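PDB 3GIR: aminomethyltransferase from Bartonella henselae, which belongs to the aminomethyltransferase (glycine cleavage T-protein) family, combining a folate-binding domain with a C-terminal barrel domain. Local coordinates for residues A124-D129 and A276-A281; V173-Q178 and A232-L237. All coordinates share one frame; numbering follows the deposited sequence.

Interaction 1. Residues A124-D129 and A276-A281; sequences AGILDD and AALTWA
Leu-278, which meets Ile-126 across this contact, also lays its carbonyl oxygen over one face of the Trp-280 indole, 4.2 Å above the ring plane and offset toward the rim. Ala-281 CB covers the same face, again near the rim, and the Tyr-116 ring meets the indole with the two planes about 25° apart. The same Leu-278 O accepts a bond of 3.1 Å from Ala-281 N, the last residue of the short 3-10 segment 279-281, and is also hydrogen-bonded to Tyr-118 OH. In the folate-binding domain, the contact joins the loop between helices 248-257 and 284-289 to residues 124-129 on strand 126-136, whose neighbour in an antiparallel sheet is strand 114-120. All the touching is apolar and runs through one methyl: Ile-126 CD1 lies 4.2 Å from Leu-278 CD1 and 4.4 Å from Ala-276 CB. With CD1 anti to CA (chi2 165°), the long branch of Ile-126 is extended and brings its end to the loop. All three residues are buried. Around them, Ile-126 O is hydrogen-bonded to His-263 NE2, while Ala-276 O receives Arg-310 NE from strand 309-315.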
ATOM      1  N   ALA A 124      -2.740  -9.373  17.597  1.00 24.06           N
ATOM      2  CA  ALA A 124      -1.802  -9.248  16.475  1.00 21.69           C
ATOM      3  C   ALA A 124      -2.473  -9.226  15.120  1.00 21.49           C
ATOM      4  O   ALA A 124      -1.808  -9.428  14.097  1.00 20.18           O
ATOM      5  CB  ALA A 124      -0.578 -10.330  16.536  1.00 22.25           C
ATOM      6  N   GLY A 125      -3.786  -8.902  15.074  1.00 20.48           N
ATOM      7  CA  GLY A 125      -4.427  -8.593  13.810  1.00 20.25           C
ATOM      8  C   GLY A 125      -3.975  -7.222  13.327  1.00 19.15           C
ATOM      9  O   GLY A 125      -3.555  -6.356  14.103  1.00 18.23           O
ATOM     10  N   ILE A 126      -4.016  -7.031  12.012  1.00 18.82           N
ATOM     11  CA  ILE A 126      -3.492  -5.813  11.401  1.00 17.58           C
ATOM     12  C   ILE A 126      -4.571  -4.761  11.314  1.00 18.30           C
ATOM     13  O   ILE A 126      -5.491  -4.812  10.475  1.00 16.82           O
ATOM     14  CB  ILE A 126      -2.870  -6.106  10.024  1.00 18.27           C
ATOM     15  CG1 ILE A 126      -1.651  -7.029  10.131  1.00 17.67           C
ATOM     16  CG2 ILE A 126      -2.377  -4.750   9.315  1.00 16.96           C
ATOM     17  CD1 ILE A 126      -1.218  -7.632   8.796  1.00 19.13           C
ATOM     18  N   LEU A 127      -4.498  -3.741  12.189  1.00 16.86           N
ATOM     19  CA  LEU A 127      -5.444  -2.615  12.123  1.00 17.40           C
ATOM     20  C   LEU A 127      -5.227  -1.770  10.842  1.00 17.98           C
ATOM     21  O   LEU A 127      -6.183  -1.251  10.283  1.00 18.17           O
ATOM     22  CB  LEU A 127      -5.242  -1.687  13.341  1.00 17.23           C
ATOM     23  CG  LEU A 127      -5.590  -2.412  14.668  1.00 18.61           C
ATOM     24  CD1 LEU A 127      -5.113  -1.635  15.944  1.00 20.79           C
ATOM     25  CD2 LEU A 127      -7.159  -2.571  14.704  1.00 21.80           C
ATOM     26  N   ASP A 128      -3.976  -1.617  10.439  1.00 18.25           N
ATOM     27  CA  ASP A 128      -3.581  -0.880   9.229  1.00 17.64           C
ATOM     28  C   ASP A 128      -2.149  -1.188   8.935  1.00 18.19           C
ATOM     29  O   ASP A 128      -1.351  -1.427   9.841  1.00 18.11           O
ATOM     30  CB  ASP A 128      -3.769   0.640   9.351  1.00 18.14           C
ATOM     31  CG  ASP A 128      -3.977   1.335   7.972  1.00 21.03           C
ATOM     32  OD1 ASP A 128      -4.130   0.572   6.986  1.00 23.93           O
ATOM     33  OD2 ASP A 128      -3.821   2.593   7.916  1.00 20.79           O
ATOM     34  N   ASP A 129      -1.804  -1.172   7.660  1.00 18.28           N
ATOM     35  CA  ASP A 129      -0.379  -1.180   7.303  1.00 19.65           C
ATOM     36  C   ASP A 129       0.048   0.247   7.009  1.00 19.40           C
ATOM     37  O   ASP A 129      -0.805   1.095   6.665  1.00 20.36           O
ATOM     38  CB  ASP A 129      -0.002  -2.192   6.223  1.00 19.26           C
ATOM     39  CG  ASP A 129      -0.671  -2.053   4.940  1.00 23.38           C
ATOM     40  OD1 ASP A 129      -1.700  -1.339   4.753  1.00 25.60           O
ATOM     41  OD2 ASP A 129      -0.127  -2.782   4.013  1.00 26.48           O
ATOM     42  N   ALA A 276      -0.725 -13.437   6.874  1.00 19.22           N
ATOM     43  CA  ALA A 276      -0.510 -12.623   5.704  1.00 19.37           C
ATOM     44  C   ALA A 276       0.848 -12.718   5.042  1.00 18.94           C
ATOM     45  O   ALA A 276       1.097 -12.085   4.025  1.00 21.11           O
ATOM     46  CB  ALA A 276      -0.834 -11.109   6.065  1.00 20.05           C
ATOM     47  N   ALA A 277       1.737 -13.532   5.620  1.00 19.44           N
ATOM     48  CA  ALA A 277       3.128 -13.639   5.160  1.00 20.66           C
ATOM     49  C   ALA A 277       3.810 -12.287   5.022  1.00 21.04           C
ATOM     50  O   ALA A 277       4.483 -12.006   4.011  1.00 22.05           O
ATOM     51  CB  ALA A 277       3.241 -14.440   3.819  1.00 21.10           C
ATOM     52  N   LEU A 278       3.715 -11.516   6.119  1.00 21.75           N
ATOM     53  CA  LEU A 278       4.320 -10.201   6.219  1.00 21.04           C
ATOM     54  C   LEU A 278       5.229 -10.128   7.467  1.00 22.73           C
ATOM     55  O   LEU A 278       5.631  -9.019   7.875  1.00 21.53           O
ATOM     56  CB  LEU A 278       3.218  -9.157   6.264  1.00 20.22           C
ATOM     57  CG  LEU A 278       2.300  -8.953   5.059  1.00 19.90           C
ATOM     58  CD1 LEU A 278       1.273  -7.887   5.412  1.00 20.96           C
ATOM     59  CD2 LEU A 278       3.072  -8.511   3.850  1.00 19.66           C
ATOM     60  N   THR A 279       5.569 -11.262   8.099  1.00 22.38           N
ATOM     61  CA  THR A 279       6.385 -11.200   9.321  1.00 22.76           C
ATOM     62  C   THR A 279       7.778 -10.656   9.014  1.00 23.08           C
ATOM     63  O   THR A 279       8.451 -10.235   9.947  1.00 25.65           O
ATOM     64  CB  THR A 279       6.588 -12.598  10.033  1.00 24.26           C
ATOM     65  OG1 THR A 279       7.239 -13.466   9.104  1.00 27.51           O
ATOM     66  CG2 THR A 279       5.221 -13.166  10.477  1.00 25.53           C
ATOM     67  N   TRP A 280       8.209 -10.680   7.751  1.00 23.75           N
ATOM     68  CA  TRP A 280       9.507 -10.138   7.328  1.00 23.79           C
ATOM     69  C   TRP A 280       9.696  -8.669   7.772  1.00 25.13           C
ATOM     70  O   TRP A 280      10.818  -8.193   7.930  1.00 25.16           O
ATOM     71  CB  TRP A 280       9.713 -10.240   5.838  1.00 24.82           C
ATOM     72  CG  TRP A 280       8.645  -9.591   4.986  1.00 25.07           C
ATOM     73  CD1 TRP A 280       7.653 -10.245   4.355  1.00 25.05           C
ATOM     74  CD2 TRP A 280       8.510  -8.206   4.639  1.00 26.20           C
ATOM     75  NE1 TRP A 280       6.876  -9.365   3.635  1.00 25.30           N
ATOM     76  CE2 TRP A 280       7.372  -8.100   3.811  1.00 24.89           C
ATOM     77  CE3 TRP A 280       9.214  -7.045   4.969  1.00 25.90           C
ATOM     78  CZ2 TRP A 280       6.946  -6.882   3.290  1.00 24.66           C
ATOM     79  CZ3 TRP A 280       8.774  -5.841   4.432  1.00 26.28           C
ATOM     80  CH2 TRP A 280       7.650  -5.779   3.636  1.00 24.64           C
ATOM     81  N   ALA A 281       8.576  -7.967   7.960  1.00 23.98           N
ATOM     82  CA  ALA A 281       8.608  -6.554   8.367  1.00 23.47           C
ATOM     83  C   ALA A 281       9.074  -6.317   9.809  1.00 23.36           C
ATOM     84  O   ALA A 281       9.272  -5.143  10.189  1.00 22.62           O
ATOM     85  CB  ALA A 281       7.221  -5.904   8.130  1.00 22.05           C
TER

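Interaction 2. Residues V173-Q178 and A232-L237; sequences VLLALQ and ALAEKL
Strand 173-178 and helix segment 232-237 run almost parallel, their axes 14° apart and 10.6 Å from each other at closest approach. The helix belongs to a beta-alpha-beta crossover: strand 220-225 leads into helix 227-238, which returns to the parallel strand 243-245 at an edge of a mixed sheet, and strands 173-178 and 76-80 lie between the two. Leu-175 carries most of the contact from the sheet side. Its CG stands anti to the carbonyl carbon (chi1 -55°), and the extended chain beyond drives CD1 among three helix residues one turn apart or less. That methyl is 4.2 Å from Leu-233 CD2, and Ala-234 CB lies equally close at 4.2 Å from Leu-175 CD1. Leu-237 CD1 completes the set, 4.5 Å from the same Leu-175 CD1. Leu-175 and Leu-233 do not meet end on; the two side chains slide past each other in opposite directions. Leu-233 and Leu-237 lie on successive turns of the helix, and their four-residue spacing puts both on the side facing the sheet. Leu-78 of strand 76-80 touches Leu-175 as well as Leu-237, while Leu-233 also rests on Ile-223 and Leu-225. Beyond this layer the helix leads toward the sodium site of Leu-238, Asp-240 and Val-243; the ion is about 8 Å from the Leu-237 side chain. The second branch of Leu-237 faces the next inward residue of the strand, with Leu-177 CD2 4.6 Å from Leu-237 CD2.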
ATOM      1  N   VAL A 173      -2.009  17.374   0.218  1.00 15.69           N
ATOM      2  CA  VAL A 173      -2.175  16.606  -1.028  1.00 14.88           C
ATOM      3  C   VAL A 173      -1.031  15.653  -1.086  1.00 15.86           C
ATOM      4  O   VAL A 173       0.078  15.978  -0.696  1.00 16.28           O
ATOM      5  CB  VAL A 173      -2.252  17.533  -2.260  1.00 15.25           C
ATOM      6  CG1 VAL A 173      -1.861  16.821  -3.577  1.00 16.59           C
ATOM      7  CG2 VAL A 173      -3.638  18.120  -2.331  1.00 15.73           C
ATOM      8  N   LEU A 174      -1.290  14.454  -1.594  1.00 16.09           N
ATOM      9  CA  LEU A 174      -0.296  13.440  -1.790  1.00 15.44           C
ATOM     10  C   LEU A 174      -0.434  12.947  -3.227  1.00 15.55           C
ATOM     11  O   LEU A 174      -1.531  12.522  -3.662  1.00 16.11           O
ATOM     12  CB  LEU A 174      -0.477  12.238  -0.832  1.00 16.17           C
ATOM     13  CG  LEU A 174       0.676  11.186  -0.830  1.00 18.34           C
ATOM     14  CD1 LEU A 174       2.008  11.702  -0.354  1.00 20.69           C
ATOM     15  CD2 LEU A 174       0.170  10.030   0.065  1.00 19.34           C
ATOM     16  N   LEU A 175       0.660  13.009  -3.980  1.00 14.38           N
ATOM     17  CA  LEU A 175       0.731  12.582  -5.387  1.00 14.02           C
ATOM     18  C   LEU A 175       1.762  11.488  -5.474  1.00 16.23           C
ATOM     19  O   LEU A 175       2.799  11.615  -4.893  1.00 18.47           O
ATOM     20  CB  LEU A 175       1.129  13.714  -6.332  1.00 14.94           C
ATOM     21  CG  LEU A 175       0.260  14.957  -6.274  1.00 15.65           C
ATOM     22  CD1 LEU A 175       0.870  16.107  -7.100  1.00 18.77           C
ATOM     23  CD2 LEU A 175      -1.081  14.609  -6.810  1.00 17.62           C
ATOM     24  N   ALA A 176       1.513  10.437  -6.232  1.00 14.04           N
ATOM     25  CA  ALA A 176       2.532   9.473  -6.579  1.00 14.66           C
ATOM     26  C   ALA A 176       2.894   9.653  -8.045  1.00 15.45           C
ATOM     27  O   ALA A 176       2.058   9.816  -8.875  1.00 15.40           O
ATOM     28  CB  ALA A 176       1.976   8.046  -6.363  1.00 15.09           C
ATOM     29  N   LEU A 177       4.204   9.591  -8.328  1.00 14.76           N
ATOM     30  CA  LEU A 177       4.734   9.736  -9.713  1.00 14.78           C
ATOM     31  C   LEU A 177       5.559   8.478  -9.894  1.00 14.57           C
ATOM     32  O   LEU A 177       6.612   8.309  -9.285  1.00 16.42           O
ATOM     33  CB  LEU A 177       5.620  10.949  -9.868  1.00 15.82           C
ATOM     34  CG  LEU A 177       6.211  11.139 -11.254  1.00 17.64           C
ATOM     35  CD1 LEU A 177       5.112  11.561 -12.258  1.00 20.20           C
ATOM     36  CD2 LEU A 177       7.280  12.249 -11.147  1.00 20.87           C
ATOM     37  N   GLN A 178       5.117   7.567 -10.759  1.00 16.02           N
ATOM     38  CA  GLN A 178       5.611   6.181 -10.806  1.00 15.48           C
ATOM     39  C   GLN A 178       5.908   5.744 -12.225  1.00 15.47           C
ATOM     40  O   GLN A 178       5.201   6.069 -13.150  1.00 16.15           O
ATOM     41  CB  GLN A 178       4.582   5.208 -10.244  1.00 13.85           C
ATOM     42  CG  GLN A 178       4.140   5.538  -8.859  1.00 14.25           C
ATOM     43  CD  GLN A 178       5.151   5.086  -7.802  1.00 14.71           C
ATOM     44  OE1 GLN A 178       5.497   3.876  -7.721  1.00 16.91           O
ATOM     45  NE2 GLN A 178       5.511   6.022  -6.890  1.00 14.97           N
ATOM     46  N   ALA A 232      -0.972  23.733  -8.713  1.00 17.42           N
ATOM     47  CA  ALA A 232       0.111  24.133  -9.574  1.00 18.72           C
ATOM     48  C   ALA A 232       1.168  23.034  -9.823  1.00 17.27           C
ATOM     49  O   ALA A 232       1.624  22.818 -10.963  1.00 20.11           O
ATOM     50  CB  ALA A 232       0.732  25.484  -9.044  1.00 19.43           C
ATOM     51  N   LEU A 233       1.573  22.297  -8.804  1.00 16.06           N
ATOM     52  CA  LEU A 233       2.489  21.233  -8.972  1.00 16.00           C
ATOM     53  C   LEU A 233       1.918  20.141  -9.899  1.00 16.21           C
ATOM     54  O   LEU A 233       2.592  19.615 -10.761  1.00 18.06           O
ATOM     55  CB  LEU A 233       2.890  20.634  -7.628  1.00 16.66           C
ATOM     56  CG  LEU A 233       3.795  19.402  -7.694  1.00 17.16           C
ATOM     57  CD1 LEU A 233       5.124  19.698  -8.464  1.00 20.41           C
ATOM     58  CD2 LEU A 233       4.053  18.724  -6.341  1.00 22.60           C
ATOM     59  N   ALA A 234       0.697  19.741  -9.618  1.00 15.31           N
ATOM     60  CA  ALA A 234       0.102  18.702 -10.453  1.00 15.62           C
ATOM     61  C   ALA A 234       0.001  19.097 -11.899  1.00 17.40           C
ATOM     62  O   ALA A 234       0.359  18.278 -12.763  1.00 19.13           O
ATOM     63  CB  ALA A 234      -1.281  18.312  -9.928  1.00 16.03           C
ATOM     64  N   GLU A 235      -0.364  20.345 -12.186  1.00 18.40           N
ATOM     65  CA  GLU A 235      -0.416  20.812 -13.551  1.00 21.22           C
ATOM     66  C   GLU A 235       0.968  20.843 -14.158  1.00 19.88           C
ATOM     67  O   GLU A 235       1.132  20.506 -15.332  1.00 21.09           O
ATOM     68  CB  GLU A 235      -1.075  22.179 -13.646  1.00 20.96           C
ATOM     69  CG  GLU A 235      -2.532  22.235 -13.288  1.00 24.93           C
ATOM     70  CD  GLU A 235      -3.058  23.707 -13.135  1.00 36.21           C
ATOM     71  OE1 GLU A 235      -2.272  24.603 -12.674  1.00 42.38           O
ATOM     72  OE2 GLU A 235      -4.246  23.958 -13.448  1.00 41.63           O
ATOM     73  N   LYS A 236       1.975  21.276 -13.412  1.00 19.47           N
ATOM     74  CA  LYS A 236       3.371  21.235 -13.906  1.00 19.67           C
ATOM     75  C   LYS A 236       3.851  19.839 -14.262  1.00 20.44           C
ATOM     76  O   LYS A 236       4.487  19.615 -15.308  1.00 20.65           O
ATOM     77  CB  LYS A 236       4.278  21.910 -12.883  1.00 19.13           C
ATOM     78  CG  LYS A 236       5.769  21.883 -13.188  1.00 24.04           C
ATOM     79  CD  LYS A 236       6.499  22.649 -12.078  1.00 24.83           C
ATOM     80  CE  LYS A 236       7.941  22.967 -12.430  1.00 30.44           C
ATOM     81  NZ  LYS A 236       8.599  23.529 -11.226  1.00 29.76           N
ATOM     82  N   LEU A 237       3.559  18.838 -13.409  1.00 18.60           N
ATOM     83  CA  LEU A 237       3.969  17.480 -13.748  1.00 18.87           C
ATOM     84  C   LEU A 237       3.187  16.901 -14.925  1.00 19.01           C
ATOM     85  O   LEU A 237       3.739  16.260 -15.812  1.00 19.25           O
ATOM     86  CB  LEU A 237       3.769  16.573 -12.543  1.00 18.33           C
ATOM     87  CG  LEU A 237       4.624  16.889 -11.379  1.00 18.52           C
ATOM     88  CD1 LEU A 237       4.166  16.043 -10.154  1.00 18.96           C
ATOM     89  CD2 LEU A 237       6.073  16.618 -11.617  1.00 19.54           C
TER

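Both contacts fall within the folate-binding domain, yet they lie on opposite sides of the chain's centre, with contact centres 30 Å apart and nearest atoms about 11 Å apart. They share no sheet: interaction 1 involves the five-stranded antiparallel sheet containing strand 126-136, and interaction 2 the mixed sheet containing strand 173-178. Along the chain the order is 124-129, 173-178, 232-237, 276-281, so both segments of interaction 2 come between those of interaction 1. The strands of the two sheets interleave in sequence, and after helix 248-257 the loop 276-281 returns to the side of strand 126-136. The two apolar contacts belong to different sheets of one domain and do not touch.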